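Local coordinates for protein putative phosphoglycolate phosphatase (Lactobacillus delbrueckii, PDB 2HI0) that probably hydrolyses the phosphate ester of 2-phosphoglycolate, as a member of the haloacid dehalogenase-like hydrolase superfamily, at residues V52-A55 / V56-L60; E69-V72 / A73-T76; Q87-V90 / N91-E95; L26-A29 / F30-G34; H37-T40 / V41-K45. All blocks are in the same frame, centred on the assembly; numbering follows the deposited sequence. Where two conformers were deposited one is given.

In the fold
From the N terminus, interaction 4 comes first, at the C-terminal end of helix 19-32, and interaction 5 follows where the next loop enters helix 41-47. Interaction 1 is the first part of helix 52-63, interaction 2 the turns after helix 68-71, and interaction 3 the start of helix 87-103. Each joins consecutive segments and is local, so the five run in series and none encloses or crosses another. Interaction 1 touches all the others: Arg58 bonds to interaction 2, Thr57 to Gln87 of interaction 3, Ala59 packs on Phe30 of interaction 4 and on Phe39 of interaction 5. Together they tie up the helices between strands 16-17 and 110-111, consistent with a HAD cap domain.

Interaction 1. Residues V52-A55 / V56-L60; sequences VVVA and VTRAL
Val54 and Arg58, one helical turn apart, meet at a slant, the CG1 methyl of Val54 lying over one face of the guanidinium. That methyl stands 3.6 Å above the guanidinium plane, displaced toward its rim, and is 3.7 Å from Arg58 NE. The arginine chain runs extended from CG to NE, while CG1 of Val54 is turned anti to the backbone nitrogen (chi1 170°), which carries it against that face. The polar edge is spent elsewhere: NE bonds to Leu71 O, NH2 to Val72 O and NH1 to Phe47 O. A leucine in place of Arg58 would probably cost Val72 O and Phe47 O their arginine donors, Leu71 O one of its two, and the turn after helix 68-71 a tie to this helix. On another side of the helix Thr57 doubles a backbone bond. Its OG1 donates to Val53 O at 2.7 Å, and its N reaches the same oxygen at 3.0 Å from the opposite face of the carbonyl plane. Within what is probably the HAD cap, Thr57 packs on Val90, its OG1 also bonds to Gln87 NE2 of helix 87-103, and Val56 and Ala59 lie on Leu26 of helix 19-32.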
# COMPACT_ATOMS: atom_id res chain seq x y z
N VAL A 52 2.43 0.25 -9.30
CA VAL A 52 2.27 -0.78 -10.30
C VAL A 52 3.43 -0.92 -11.28
O VAL A 52 3.70 -1.99 -11.73
CB VAL A 52 0.95 -0.63 -11.11
CG1 VAL A 52 -0.24 -0.84 -10.19
CG2 VAL A 52 0.89 0.68 -11.86
N VAL A 53 4.11 0.16 -11.58
CA VAL A 53 5.30 0.09 -12.48
C VAL A 53 6.40 -0.74 -11.82
O VAL A 53 6.95 -1.66 -12.44
CB VAL A 53 5.82 1.52 -12.87
CG1 VAL A 53 7.15 1.45 -13.61
CG2 VAL A 53 4.76 2.29 -13.69
N VAL A 54 6.71 -0.43 -10.57
CA VAL A 54 7.72 -1.24 -9.85
C VAL A 54 7.26 -2.69 -9.67
O VAL A 54 8.05 -3.59 -9.77
CB VAL A 54 8.14 -0.58 -8.50
CG1 VAL A 54 8.97 -1.54 -7.68
CG2 VAL A 54 8.88 0.77 -8.73
N ALA A 55 5.97 -2.87 -9.40
CA ALA A 55 5.41 -4.22 -9.19
C ALA A 55 5.60 -5.08 -10.46
O ALA A 55 6.05 -6.25 -10.38
CB ALA A 55 3.90 -4.14 -8.80
N VAL A 56 5.25 -4.53 -11.63
CA VAL A 56 5.40 -5.30 -12.89
C VAL A 56 6.90 -5.47 -13.25
O VAL A 56 7.32 -6.54 -13.72
CB VAL A 56 4.57 -4.71 -14.02
CG1 VAL A 56 4.86 -5.38 -15.36
CG2 VAL A 56 3.10 -4.86 -13.66
N THR A 57 7.70 -4.47 -12.94
CA THR A 57 9.15 -4.59 -13.19
C THR A 57 9.73 -5.76 -12.35
O THR A 57 10.50 -6.59 -12.83
CB THR A 57 9.88 -3.26 -12.83
OG1 THR A 57 9.31 -2.17 -13.55
CG2 THR A 57 11.42 -3.33 -13.12
N ARG A 58 9.38 -5.78 -11.06
CA ARG A 58 9.73 -6.88 -10.16
C ARG A 58 9.24 -8.24 -10.67
O ARG A 58 10.00 -9.25 -10.66
CB ARG A 58 9.19 -6.57 -8.78
CG ARG A 58 10.02 -5.56 -7.95
CD ARG A 58 9.26 -5.30 -6.63
NE ARG A 58 10.03 -4.46 -5.73
CZ ARG A 58 9.51 -3.81 -4.70
NH1 ARG A 58 8.19 -3.82 -4.51
NH2 ARG A 58 10.29 -3.11 -3.92
N ALA A 59 7.99 -8.27 -11.12
CA ALA A 59 7.39 -9.55 -11.57
C ALA A 59 8.09 -10.08 -12.82
O ALA A 59 8.37 -11.27 -12.91
CB ALA A 59 5.86 -9.42 -11.86
N LEU A 60 8.42 -9.19 -13.74
CA LEU A 60 9.16 -9.57 -14.95
C LEU A 60 10.57 -10.05 -14.59
O LEU A 60 11.06 -11.01 -15.17
CB LEU A 60 9.21 -8.42 -15.96
CG LEU A 60 7.91 -8.07 -16.69
CD1 LEU A 60 8.04 -6.74 -17.49
CD2 LEU A 60 7.51 -9.24 -17.65

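Interaction 2. Residues E69-V72 / A73-T76; sequences ESLV and AFGT
Leu71 O accepts from Phe74 N at 3.0 Å, closing a type I beta turn from Leu71 to Phe74 beside the short, weakly bonded helix 68-71. The donor stands well above the carbonyl plane, and the N-H...O angle is 143°. A water links the same pieces of chain, donating a hydrogen bond to Glu69 O and accepting one from Ala73 N at 3.0 Å. A type II turn, Ala73 to Thr76, follows directly: Ala73 O takes both Thr76 N and Thr76 OG1, the hydroxyl at 2.7 Å on a lone pair in the carbonyl plane. Gly75 supplies the positive phi (93°) of this second turn, where a CB would run into the preceding carbonyl oxygen. The consecutive turns lead into the loop before helix 87-103. With CG beside the backbone nitrogen (chi1 -73°), the ring of Phe74 folds back over the first turn, Leu71 CA above one face in a CH-pi contact, 4.2 Å from the centroid. Farther along the ring, CZ meets Leu71 CD2 at 4.0 Å. Val54, Thr57, Arg58 and Ala61 of helix 52-63 also pack on this ring. Replacing Phe74 by an alanine would probably leave Leu71 without its aromatic cover and open a gap against that helix.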
# COMPACT_ATOMS: atom_id res chain seq x y z
N GLU A 69 15.21 -11.33 -2.82
CA GLU A 69 16.05 -10.30 -2.18
C GLU A 69 16.31 -9.14 -3.11
O GLU A 69 16.29 -7.98 -2.70
CB GLU A 69 17.43 -10.85 -1.78
CG GLU A 69 18.33 -9.84 -1.02
CD GLU A 69 19.36 -9.03 -1.87
OE1 GLU A 69 19.56 -9.22 -3.11
OE2 GLU A 69 20.00 -8.14 -1.25
N SER A 70 16.63 -9.48 -4.36
CA SER A 70 17.05 -8.48 -5.33
C SER A 70 15.93 -7.54 -5.68
O SER A 70 16.19 -6.41 -6.19
CB SER A 70 17.61 -9.10 -6.63
OG SER A 70 16.61 -9.72 -7.43
N LEU A 71 14.69 -7.97 -5.48
CA LEU A 71 13.56 -7.13 -5.86
C LEU A 71 13.36 -5.94 -4.91
O LEU A 71 12.76 -4.93 -5.31
CB LEU A 71 12.32 -7.97 -5.89
CG LEU A 71 12.33 -9.23 -6.76
CD1 LEU A 71 10.96 -9.91 -6.65
CD2 LEU A 71 12.74 -9.01 -8.17
N VAL A 72 13.84 -6.03 -3.68
CA VAL A 72 13.53 -5.01 -2.67
C VAL A 72 13.96 -3.60 -3.14
O VAL A 72 13.18 -2.63 -3.04
CB VAL A 72 14.10 -5.36 -1.29
CG1 VAL A 72 13.82 -4.25 -0.29
CG2 VAL A 72 13.54 -6.72 -0.77
N ALA A 73 15.15 -3.52 -3.74
CA ALA A 73 15.74 -2.24 -4.17
C ALA A 73 15.13 -1.67 -5.48
O ALA A 73 15.42 -0.54 -5.86
CB ALA A 73 17.27 -2.39 -4.32
N PHE A 74 14.33 -2.47 -6.18
CA PHE A 74 13.62 -1.92 -7.32
C PHE A 74 12.82 -0.70 -6.91
O PHE A 74 12.13 -0.70 -5.91
CB PHE A 74 12.71 -2.94 -7.98
CG PHE A 74 13.41 -4.02 -8.78
CD1 PHE A 74 14.66 -4.49 -8.47
CD2 PHE A 74 12.71 -4.64 -9.82
CE1 PHE A 74 15.26 -5.54 -9.22
CE2 PHE A 74 13.24 -5.63 -10.57
CZ PHE A 74 14.54 -6.14 -10.25
N GLY A 75 12.92 0.33 -7.73
CA GLY A 75 12.20 1.57 -7.44
C GLY A 75 13.07 2.56 -6.68
O GLY A 75 12.59 3.65 -6.40
N THR A 76 14.28 2.17 -6.30
CA THR A 76 15.25 3.01 -5.56
C THR A 76 16.50 3.25 -6.41
O THR A 76 16.76 2.58 -7.43
CB THR A 76 15.72 2.32 -4.22
OG1 THR A 76 16.72 1.31 -4.47
CG2 THR A 76 14.55 1.77 -3.38
O HOH W 1 17.30 -5.51 -3.12

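Interaction 3. Residues Q87-V90 / N91-E95; sequences QTEV and NRVLE. Unlike the reference sequence in segment 87-90: Thr88 (reference Ala).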
# COMPACT_ATOMS: atom_id res chain seq x y z
N GLN A 87 11.18 -1.20 -19.59
CA GLN A 87 9.96 -0.42 -19.34
C GLN A 87 8.91 -0.45 -20.45
O GLN A 87 7.73 -0.34 -20.18
CB GLN A 87 10.26 0.99 -18.90
CG GLN A 87 11.01 1.01 -17.57
CD GLN A 87 10.22 0.38 -16.38
OE1 GLN A 87 9.07 0.75 -16.17
NE2 GLN A 87 10.79 -0.61 -15.70
N THR A 88 9.35 -0.67 -21.68
CA THR A 88 8.42 -0.87 -22.75
C THR A 88 7.57 -2.11 -22.48
O THR A 88 6.35 -2.07 -22.65
CB THR A 88 9.17 -0.97 -24.10
OG1 THR A 88 9.86 0.26 -24.35
CG2 THR A 88 8.24 -1.27 -25.28
N GLU A 89 8.20 -3.20 -22.07
CA GLU A 89 7.41 -4.38 -21.74
C GLU A 89 6.54 -4.17 -20.49
O GLU A 89 5.40 -4.65 -20.45
CB GLU A 89 8.32 -5.59 -21.59
CG GLU A 89 7.56 -6.92 -21.48
CD GLU A 89 6.74 -7.30 -22.71
OE1 GLU A 89 6.92 -6.71 -23.81
OE2 GLU A 89 5.91 -8.22 -22.57
N VAL A 90 7.08 -3.48 -19.47
CA VAL A 90 6.28 -3.11 -18.29
C VAL A 90 4.96 -2.41 -18.72
O VAL A 90 3.84 -2.79 -18.28
CB VAL A 90 7.10 -2.25 -17.31
CG1 VAL A 90 6.20 -1.65 -16.20
CG2 VAL A 90 8.20 -3.11 -16.69
N ASN A 91 5.10 -1.40 -19.59
CA ASN A 91 3.97 -0.57 -20.03
C ASN A 91 2.98 -1.44 -20.82
O ASN A 91 1.77 -1.24 -20.74
CB ASN A 91 4.42 0.64 -20.83
CG ASN A 91 5.18 1.63 -20.00
OD1 ASN A 91 5.06 1.63 -18.78
ND2 ASN A 91 5.96 2.50 -20.65
N ARG A 92 3.49 -2.43 -21.54
CA ARG A 92 2.61 -3.30 -22.37
C ARG A 92 1.79 -4.19 -21.44
O ARG A 92 0.58 -4.40 -21.64
CB ARG A 92 3.40 -4.13 -23.35
CG ARG A 92 2.56 -4.84 -24.36
CD ARG A 92 3.42 -5.43 -25.47
NE ARG A 92 4.07 -6.68 -25.06
CZ ARG A 92 3.51 -7.89 -25.13
NH1 ARG A 92 2.30 -8.08 -25.59
NH2 ARG A 92 4.21 -8.95 -24.74
N VAL A 93 2.43 -4.72 -20.39
CA VAL A 93 1.71 -5.53 -19.39
C VAL A 93 0.69 -4.64 -18.62
O VAL A 93 -0.45 -5.03 -18.39
CB VAL A 93 2.69 -6.24 -18.42
CG1 VAL A 93 1.95 -6.92 -17.30
CG2 VAL A 93 3.54 -7.26 -19.17
N LEU A 94 1.12 -3.44 -18.23
CA LEU A 94 0.23 -2.53 -17.46
C LEU A 94 -1.01 -2.14 -18.24
O LEU A 94 -2.08 -1.87 -17.67
CB LEU A 94 0.99 -1.29 -17.03
CG LEU A 94 1.96 -1.48 -15.85
CD1 LEU A 94 2.74 -0.20 -15.60
CD2 LEU A 94 1.17 -1.84 -14.61
N GLU A 95 -0.89 -2.10 -19.57
CA GLU A 95 -2.03 -1.75 -20.42
C GLU A 95 -3.21 -2.73 -20.19
O GLU A 95 -4.38 -2.33 -20.28
CB GLU A 95 -1.58 -1.80 -21.87
CG GLU A 95 -2.67 -1.40 -22.85
CD GLU A 95 -2.21 -1.39 -24.31
OE1 GLU A 95 -1.19 -2.03 -24.64
OE2 GLU A 95 -2.91 -0.76 -25.13
O HOH W 2 7.24 2.44 -17.17
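Glu89 and Arg92 lie side by side and point the same way, and the arginine grips the carboxylate side-on with two nitrogens, an i to i+3 salt bridge along the helix. NE donates to OE1 of Glu89 at 3.1 Å in a nearly straight bond (173°), with OE1 in the guanidinium plane. NH2 donates to OE2 at 2.9 Å on its syn lone pair, but here the oxygen is tilted out of the guanidinium plane. The two flat groups are turned 56° apart, a twisted salt bridge instead of a coplanar one. Bends in both chains make it possible: Glu89 folds at chi2 (63°) and Arg92 at chi3. Each has a second partner, OE2 of Glu89 accepting from His35 NE2 and NH2 of Arg92 donating to Thr33 O, which would be expected to limit rotation of both ends.

Val90 belongs to a different, apolar side of the helix. Its CG1 lies 3.8 Å from Leu94 CD1, the two side chains running alongside each other, while Val90 O takes Leu94 N at 2.8 Å. Asn91 sits nearer solvent, where its OD1 and Gln87 OE1 both accept from one water, at 2.8 and 2.7 Å. Its backbone N makes the helical bond to Gln87 O at 2.9 Å.

This first part of helix 87-103, in the probable HAD cap, lies against two other helices. Gln87, Val90 and Leu94 face helix 52-63, with Gln87 NE2 bonded to Thr57 OG1, while Val93 packs on Ala29 and Phe30 of helix 19-32.

Interaction 4. Residues L26-A29 / F30-G34; sequences LNYA and FEQTG. With EDO (1,2-ethanediol), chain H.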
# COMPACT_ATOMS: atom_id res chain seq x y z
N LEU A 26 -2.68 -9.94 -11.89
CA LEU A 26 -1.31 -10.00 -12.41
C LEU A 26 -1.15 -11.21 -13.33
O LEU A 26 -0.58 -11.10 -14.41
CB LEU A 26 -0.18 -10.00 -11.33
CG LEU A 26 1.26 -9.63 -11.79
CD1 LEU A 26 1.30 -8.22 -12.36
CD2 LEU A 26 2.19 -9.78 -10.58
N ASN A 27 -1.60 -12.37 -12.88
CA ASN A 27 -1.50 -13.56 -13.69
C ASN A 27 -2.29 -13.46 -14.99
O ASN A 27 -1.80 -13.85 -16.05
CB ASN A 27 -1.92 -14.81 -12.91
CG ASN A 27 -0.86 -15.29 -11.93
OD1 ASN A 27 0.34 -15.12 -12.16
ND2 ASN A 27 -1.31 -15.87 -10.81
N TYR A 28 -3.49 -12.86 -14.92
CA TYR A 28 -4.28 -12.56 -16.13
C TYR A 28 -3.50 -11.73 -17.16
O TYR A 28 -3.42 -12.06 -18.34
CB TYR A 28 -5.60 -11.88 -15.78
CG TYR A 28 -6.45 -11.54 -17.01
CD1 TYR A 28 -7.35 -12.47 -17.54
CD2 TYR A 28 -6.37 -10.32 -17.59
CE1 TYR A 28 -8.10 -12.17 -18.64
CE2 TYR A 28 -7.11 -10.00 -18.71
CZ TYR A 28 -7.98 -10.94 -19.23
OH TYR A 28 -8.76 -10.64 -20.32
N ALA A 29 -2.93 -10.60 -16.69
CA ALA A 29 -2.18 -9.64 -17.51
C ALA A 29 -0.96 -10.30 -18.16
O ALA A 29 -0.62 -10.10 -19.33
CB ALA A 29 -1.75 -8.44 -16.64
N PHE A 30 -0.22 -11.05 -17.35
CA PHE A 30 0.95 -11.80 -17.79
C PHE A 30 0.56 -12.81 -18.86
O PHE A 30 1.17 -12.90 -19.91
CB PHE A 30 1.68 -12.48 -16.61
CG PHE A 30 2.84 -11.63 -16.05
CD1 PHE A 30 2.58 -10.36 -15.62
CD2 PHE A 30 4.16 -12.08 -16.04
CE1 PHE A 30 3.55 -9.53 -15.13
CE2 PHE A 30 5.17 -11.23 -15.57
CZ PHE A 30 4.85 -9.95 -15.11
N GLU A 31 -0.48 -13.58 -18.58
CA GLU A 31 -0.91 -14.57 -19.57
C GLU A 31 -1.31 -13.91 -20.90
O GLU A 31 -0.94 -14.39 -21.99
CB GLU A 31 -2.11 -15.35 -19.00
CG GLU A 31 -2.66 -16.41 -19.96
CD GLU A 31 -3.74 -17.28 -19.35
OE1 GLU A 31 -4.74 -16.76 -18.81
OE2 GLU A 31 -3.58 -18.52 -19.51
N GLN A 32 -2.09 -12.81 -20.81
CA GLN A 32 -2.50 -12.08 -21.99
C GLN A 32 -1.36 -11.53 -22.85
O GLN A 32 -1.53 -11.26 -24.03
CB GLN A 32 -3.46 -10.93 -21.67
CG GLN A 32 -4.82 -11.40 -21.24
CD GLN A 32 -5.57 -12.07 -22.35
OE1 GLN A 32 -5.69 -11.51 -23.45
NE2 GLN A 32 -6.10 -13.28 -22.09
N THR A 33 -0.21 -11.30 -22.23
CA THR A 33 0.96 -10.74 -22.89
C THR A 33 2.08 -11.77 -23.13
O THR A 33 3.20 -11.42 -23.51
CB THR A 33 1.44 -9.51 -22.14
OG1 THR A 33 1.72 -9.85 -20.77
CG2 THR A 33 0.44 -8.37 -22.20
N GLY A 34 1.76 -13.05 -22.98
CA GLY A 34 2.68 -14.11 -23.36
C GLY A 34 3.70 -14.54 -22.32
O GLY A 34 4.66 -15.26 -22.67
C1 EDO H . -3.97 -16.65 -15.72
O1 EDO H . -5.28 -16.86 -16.22
C2 EDO H . -3.75 -17.67 -14.60
O2 EDO H . -3.72 -19.03 -15.07
O HOH W 3 -5.70 -14.32 -19.57
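Gln32 folds back over Tyr28, one turn earlier in helix 19-32. Its CB lies 3.5 Å from Tyr28 O, the carbonyl that also accepts Gln32 N. CG comes next, set beside the backbone nitrogen (chi1 -71°), and sits over one face of the tyrosine ring in a CH-pi contact, 3.9 Å from the centroid and displaced toward the rim. A bend at chi2 then lays the amide above the ring with the planes only 18° apart, CD being 4.0 Å from Tyr28 OH. At the tip NE2 donates to a water at 2.8 Å, and the water donates in turn to Glu31 OE1. That carboxylate oxygen also accepts from O1 of a bound ethanediol, probably a crystallisation additive. Toward the interior, the side chains of Leu26 and Phe30 run alongside each other, CD1 meeting CE1 at 3.8 Å, next to Val56 and Ala59 of helix 52-63. At the helix end Thr33 OG1 donates to Ala29 O at 2.8 Å, alongside a weak bond from Thr33 N. Gly34, with a positive phi of 86°, is then the C-prime residue of a Schellman motif, in which Gly34 N bonds to Glu31 O and His35 N to Phe30 O, terminating the helix.

Interaction 5. Residues H37-T40 / V41-K45; sequences HDFT and VEDIK
Thr40 and Asp43 hold each other by two reciprocal bonds, at the boundary between a tightly packed inner side and a looser outer one. Thr40 N donates to Asp43 OD2 at 3.0 Å in an almost straight bond (172°), reaching that oxygen from above the carboxylate plane. In return Asp43 N donates to Thr40 OG1, also at 3.0 Å. The hydroxyl is within range because it stands between the backbone N and the carbonyl carbon (chi1 61°), directed back at the first turn. The tight part lies at buried Phe39, Asp43 and Ile44: OD2 of Asp43 lies in the plane of the Phe39 ring, at the edge and 3.8 Å from CD1, with ring and carboxylate nearly perpendicular. Phe39 CB also touches Ile44 CD1 at 3.8 Å.

The exchange is a capping box, with Thr40 as N-cap of helix 41-47. Ile44 N to Thr40 O, at 3.1 Å, is a backbone bond of the same turn. The carboxylate of Asp43, in the first turn, is probably also favoured by the positive end of the helix dipole. Asp43 has a further charged partner, since OD1 forms a salt bridge with Arg68.

The other side is looser and more open to solvent, with Thr40 itself exposed. A water spans Asp38 O and Asp43 OD2, donating to both, at 2.7 Å to the carboxylate, so the oxygen used in the cap serves this side too. Inward, by contrast, Phe39 meets Phe30 and Phe47 edge-to-face, and its backbone N bonds to Asn27 OD1 of helix 19-32.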
# COMPACT_ATOMS: atom_id res chain seq x y z
N HIS A 37 2.51 -17.25 -15.87
CA HIS A 37 1.34 -16.69 -15.19
C HIS A 37 0.83 -17.57 -14.05
O HIS A 37 -0.38 -17.78 -13.88
CB HIS A 37 0.21 -16.47 -16.23
CG HIS A 37 -0.03 -17.63 -17.14
ND1 HIS A 37 0.62 -17.77 -18.34
CD2 HIS A 37 -0.83 -18.71 -17.01
CE1 HIS A 37 0.23 -18.90 -18.92
NE2 HIS A 37 -0.66 -19.48 -18.13
N ASP A 38 1.78 -18.04 -13.26
CA ASP A 38 1.50 -18.87 -12.10
C ASP A 38 2.07 -18.25 -10.82
O ASP A 38 2.54 -18.97 -9.95
CB ASP A 38 2.11 -20.25 -12.32
CG ASP A 38 3.64 -20.18 -12.53
OD1 ASP A 38 4.20 -19.04 -12.55
OD2 ASP A 38 4.28 -21.25 -12.65
N PHE A 39 2.06 -16.93 -10.71
CA PHE A 39 2.50 -16.28 -9.46
C PHE A 39 1.57 -16.63 -8.32
O PHE A 39 0.36 -16.82 -8.52
CB PHE A 39 2.57 -14.76 -9.58
CG PHE A 39 3.55 -14.26 -10.62
CD1 PHE A 39 4.91 -14.48 -10.48
CD2 PHE A 39 3.11 -13.49 -11.68
CE1 PHE A 39 5.83 -13.96 -11.40
CE2 PHE A 39 4.00 -12.96 -12.61
CZ PHE A 39 5.39 -13.21 -12.46
N THR A 40 2.16 -16.72 -7.13
CA THR A 40 1.44 -17.03 -5.90
C THR A 40 1.14 -15.72 -5.18
O THR A 40 1.72 -14.67 -5.47
CB THR A 40 2.32 -17.90 -4.95
OG1 THR A 40 3.49 -17.16 -4.61
CG2 THR A 40 2.77 -19.25 -5.64
N VAL A 41 0.23 -15.78 -4.20
CA VAL A 41 -0.01 -14.64 -3.30
C VAL A 41 1.27 -14.19 -2.60
O VAL A 41 1.48 -12.99 -2.40
CB VAL A 41 -1.09 -14.93 -2.25
CG1 VAL A 41 -1.00 -13.95 -1.09
CG2 VAL A 41 -2.47 -14.98 -2.89
N GLU A 42 2.14 -15.13 -2.24
CA GLU A 42 3.40 -14.76 -1.60
C GLU A 42 4.31 -13.98 -2.56
O GLU A 42 5.04 -13.08 -2.14
CB GLU A 42 4.16 -15.97 -1.02
CG GLU A 42 3.54 -16.62 0.23
CD GLU A 42 3.23 -15.65 1.39
OE1 GLU A 42 4.18 -15.22 2.07
OE2 GLU A 42 2.03 -15.32 1.62
N ASP A 43 4.27 -14.32 -3.85
CA ASP A 43 5.04 -13.59 -4.86
C ASP A 43 4.51 -12.15 -4.89
O ASP A 43 5.28 -11.17 -4.89
CB ASP A 43 4.90 -14.22 -6.25
CG ASP A 43 5.60 -15.57 -6.39
OD1 ASP A 43 6.64 -15.80 -5.74
OD2 ASP A 43 5.09 -16.36 -7.22
N ILE A 44 3.19 -12.03 -4.94
CA ILE A 44 2.59 -10.70 -5.05
C ILE A 44 2.96 -9.79 -3.87
O ILE A 44 3.12 -8.59 -4.03
CB ILE A 44 1.02 -10.80 -5.25
CG1 ILE A 44 0.68 -10.72 -6.74
CG2 ILE A 44 0.27 -9.76 -4.45
CD1 ILE A 44 1.20 -11.90 -7.56
N LYS A 45 3.08 -10.37 -2.67
CA LYS A 45 3.50 -9.61 -1.48
C LYS A 45 4.91 -9.05 -1.60
O LYS A 45 5.25 -8.06 -0.93
CB LYS A 45 3.35 -10.48 -0.24
CG LYS A 45 1.91 -10.84 0.08
CD LYS A 45 1.81 -11.76 1.26
CE LYS A 45 0.37 -11.90 1.71
NZ LYS A 45 0.21 -13.02 2.70
O HOH W 4 5.26 -18.68 -8.67